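Local coordinates for structural protein ORF273 (Acidianus two-tailed virus, PDB 4ART) that is a thermo- and acid-stable structural protein of the virion, whose precise role in the particle is not established, at residues 33-38 against 139-144. Numbering follows the deposited sequence.
Sequences DIVENE and YYIHAV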
ATOM      1  N   ASP A  33      20.893  15.130   0.456  1.00 28.33           N
ATOM      2  CA  ASP A  33      21.528  15.565  -0.793  1.00 28.67           C
ATOM      3  C   ASP A  33      21.931  14.361  -1.672  1.00 33.87           C
ATOM      4  O   ASP A  33      21.802  14.437  -2.899  1.00 32.57           O
ATOM      5  CB  ASP A  33      22.701  16.502  -0.526  1.00 32.32           C
ATOM      6  CG  ASP A  33      22.281  17.830   0.096  1.00 48.47           C
ATOM      7  OD1 ASP A  33      21.077  18.199  -0.022  1.00 48.19           O
ATOM      8  OD2 ASP A  33      23.143  18.496   0.716  1.00 58.97           O
ATOM      9  N   ILE A  34      22.371  13.238  -1.044  1.00 31.30           N
ATOM     10  CA  ILE A  34      22.704  11.997  -1.763  1.00 31.78           C
ATOM     11  C   ILE A  34      21.435  11.489  -2.491  1.00 35.31           C
ATOM     12  O   ILE A  34      21.493  11.193  -3.680  1.00 37.21           O
ATOM     13  CB  ILE A  34      23.365  10.918  -0.837  1.00 33.84           C
ATOM     14  CG1 ILE A  34      24.814  11.339  -0.428  1.00 33.38           C
ATOM     15  CG2 ILE A  34      23.362   9.515  -1.497  1.00 35.00           C
ATOM     16  CD1 ILE A  34      25.324  10.668   0.887  1.00 36.11           C
ATOM     17  N   VAL A  35      20.284  11.451  -1.785  1.00 31.38           N
ATOM     18  CA  VAL A  35      18.998  10.997  -2.359  1.00 29.55           C
ATOM     19  C   VAL A  35      18.571  11.959  -3.466  1.00 34.65           C
ATOM     20  O   VAL A  35      18.346  11.523  -4.578  1.00 36.67           O
ATOM     21  CB  VAL A  35      17.888  10.765  -1.282  1.00 30.88           C
ATOM     22  CG1 VAL A  35      16.507  10.568  -1.929  1.00 30.45           C
ATOM     23  CG2 VAL A  35      18.229   9.579  -0.390  1.00 29.50           C
ATOM     24  N   GLU A  36      18.542  13.272  -3.181  1.00 32.40           N
ATOM     25  CA  GLU A  36      18.195  14.302  -4.161  1.00 33.00           C
ATOM     26  C   GLU A  36      19.014  14.211  -5.446  1.00 37.51           C
ATOM     27  O   GLU A  36      18.436  14.300  -6.523  1.00 37.92           O
ATOM     28  CB  GLU A  36      18.333  15.689  -3.546  1.00 34.10           C
ATOM     29  CG  GLU A  36      18.078  16.838  -4.508  1.00 45.75           C
ATOM     30  CD  GLU A  36      19.298  17.665  -4.861  1.00 66.01           C
ATOM     31  OE1 GLU A  36      20.076  18.022  -3.945  1.00 51.05           O
ATOM     32  OE2 GLU A  36      19.447  18.004  -6.057  1.00 74.66           O
ATOM     33  N   ASN A  37      20.351  14.051  -5.329  1.00 33.62           N
ATOM     34  CA  ASN A  37      21.264  13.976  -6.461  1.00 34.96           C
ATOM     35  C   ASN A  37      20.961  12.803  -7.346  1.00 40.52           C
ATOM     36  O   ASN A  37      21.062  12.913  -8.563  1.00 41.00           O
ATOM     37  CB  ASN A  37      22.716  13.935  -6.020  1.00 36.35           C
ATOM     38  CG  ASN A  37      23.313  15.301  -5.772  1.00 68.21           C
ATOM     39  OD1 ASN A  37      23.131  16.242  -6.556  1.00 69.83           O
ATOM     40  ND2 ASN A  37      24.083  15.431  -4.699  1.00 56.37           N
ATOM     41  N   GLU A  38      20.573  11.683  -6.725  1.00 37.53           N
ATOM     42  CA  GLU A  38      20.221  10.472  -7.424  1.00 38.35           C
ATOM     43  C   GLU A  38      18.857  10.613  -8.134  1.00 43.48           C
ATOM     44  O   GLU A  38      18.791  10.316  -9.314  1.00 44.69           O
ATOM     45  CB  GLU A  38      20.284   9.267  -6.466  1.00 38.55           C
ATOM     46  CG  GLU A  38      20.141   7.900  -7.133  1.00 46.52           C
ATOM     47  CD  GLU A  38      21.043   7.546  -8.306  1.00 65.15           C
ATOM     48  OE1 GLU A  38      22.180   8.069  -8.394  1.00 47.91           O
ATOM     49  OE2 GLU A  38      20.611   6.710  -9.130  1.00 62.55           O
ATOM     50  N   TYR A 139      19.634   4.205   9.106  1.00 29.01           N
ATOM     51  CA  TYR A 139      18.507   5.004   8.651  1.00 25.76           C
ATOM     52  C   TYR A 139      17.584   4.388   7.654  1.00 29.13           C
ATOM     53  O   TYR A 139      17.991   3.618   6.784  1.00 26.70           O
ATOM     54  CB  TYR A 139      19.007   6.341   8.077  1.00 27.07           C
ATOM     55  CG  TYR A 139      19.715   7.234   9.080  1.00 28.25           C
ATOM     56  CD1 TYR A 139      18.996   8.042   9.947  1.00 29.66           C
ATOM     57  CD2 TYR A 139      21.106   7.323   9.103  1.00 29.62           C
ATOM     58  CE1 TYR A 139      19.643   8.900  10.841  1.00 31.17           C
ATOM     59  CE2 TYR A 139      21.768   8.168   9.999  1.00 30.36           C
ATOM     60  CZ  TYR A 139      21.030   8.953  10.872  1.00 37.44           C
ATOM     61  OH  TYR A 139      21.650   9.792  11.777  1.00 40.76           O
ATOM     62  N   TYR A 140      16.311   4.760   7.786  1.00 27.43           N
ATOM     63  CA  TYR A 140      15.283   4.431   6.828  1.00 28.76           C
ATOM     64  C   TYR A 140      14.885   5.761   6.186  1.00 31.14           C
ATOM     65  O   TYR A 140      14.558   6.717   6.888  1.00 30.86           O
ATOM     66  CB  TYR A 140      14.064   3.713   7.455  1.00 32.21           C
ATOM     67  CG  TYR A 140      12.896   3.670   6.479  1.00 38.00           C
ATOM     68  CD1 TYR A 140      12.835   2.716   5.479  1.00 41.18           C
ATOM     69  CD2 TYR A 140      11.913   4.659   6.491  1.00 40.49           C
ATOM     70  CE1 TYR A 140      11.804   2.723   4.533  1.00 43.79           C
ATOM     71  CE2 TYR A 140      10.898   4.693   5.540  1.00 41.99           C
ATOM     72  CZ  TYR A 140      10.834   3.716   4.573  1.00 52.30           C
ATOM     73  OH  TYR A 140       9.773   3.764   3.697  1.00 57.75           O
ATOM     74  N   ILE A 141      14.944   5.825   4.850  1.00 27.17           N
ATOM     75  CA  ILE A 141      14.633   7.072   4.132  1.00 26.84           C
ATOM     76  C   ILE A 141      13.438   6.881   3.206  1.00 30.55           C
ATOM     77  O   ILE A 141      13.412   5.962   2.395  1.00 31.29           O
ATOM     78  CB  ILE A 141      15.878   7.637   3.373  1.00 28.61           C
ATOM     79  CG1 ILE A 141      17.082   7.796   4.318  1.00 28.44           C
ATOM     80  CG2 ILE A 141      15.547   8.933   2.646  1.00 27.70           C
ATOM     81  CD1 ILE A 141      18.404   8.286   3.638  1.00 26.99           C
ATOM     82  N   HIS A 142      12.459   7.761   3.337  1.00 27.90           N
ATOM     83  CA  HIS A 142      11.293   7.769   2.480  1.00 27.07           C
ATOM     84  C   HIS A 142      11.335   9.028   1.658  1.00 28.66           C
ATOM     85  O   HIS A 142      11.287  10.122   2.226  1.00 27.33           O
ATOM     86  CB  HIS A 142       9.993   7.679   3.296  1.00 28.09           C
ATOM     87  CG  HIS A 142       8.757   7.495   2.436  1.00 32.46           C
ATOM     88  ND1 HIS A 142       7.515   7.828   2.907  1.00 35.16           N
ATOM     89  CD2 HIS A 142       8.606   6.964   1.185  1.00 34.69           C
ATOM     90  CE1 HIS A 142       6.653   7.539   1.935  1.00 34.55           C
ATOM     91  NE2 HIS A 142       7.253   7.022   0.879  1.00 35.04           N
ATOM     92  N   ALA A 143      11.532   8.873   0.334  1.00 25.98           N
ATOM     93  CA  ALA A 143      11.576   9.977  -0.627  1.00 27.76           C
ATOM     94  C   ALA A 143      10.273   9.987  -1.392  1.00 34.04           C
ATOM     95  O   ALA A 143       9.827   8.940  -1.833  1.00 35.30           O
ATOM     96  CB  ALA A 143      12.751   9.824  -1.578  1.00 28.99           C
ATOM     97  N   VAL A 144       9.622  11.146  -1.483  1.00 31.56           N
ATOM     98  CA  VAL A 144       8.346  11.262  -2.202  1.00 32.16           C
ATOM     99  C   VAL A 144       8.474  12.300  -3.289  1.00 36.04           C
ATOM    100  O   VAL A 144       8.855  13.439  -3.015  1.00 36.26           O
ATOM    101  CB  VAL A 144       7.113  11.526  -1.276  1.00 35.51           C
ATOM    102  CG1 VAL A 144       5.795  11.329  -2.031  1.00 34.98           C
ATOM    103  CG2 VAL A 144       7.154  10.644  -0.027  1.00 34.56           C
TER
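Val35, on helix 23-44, meets Ile141 and Ala143 of strand 139-146 through methyl groups alone. CG1 of Val35, placed opposite the backbone N by chi1 of 169°, lies 3.8 Å from CB of Ala143. CG2 of Val35, the branch beside the backbone N, lies 4.1 Å from CG2 of Ile141. The fork of the valine thus spans two residues that project from the same face of the strand, and Val35 and Ile141 run past one another in opposite directions. The closest CA atoms of the two segments are those of Val35 and Ala143, 7.7 Å apart.

Neighbouring strands add to the apolar surroundings: Val35 also touches Ile61 and Val91, while Ile141 packs on Val157, Ile159 and on Leu31 of helix 23-44, about one turn before Val35.

His142, between the two contacting strand residues, points away from the helix, and its NE2 is hydrogen-bonded to OD2 of Asp94. On the helix, OD1 of Asp33 bonds to the hydroxyl of Tyr251.

All three touching residues are buried, forming part of the hydrophobic core where helix 23-44 covers one face of the seven-stranded mixed sheet, an alpha/beta layer packing within the new fold described for this protein.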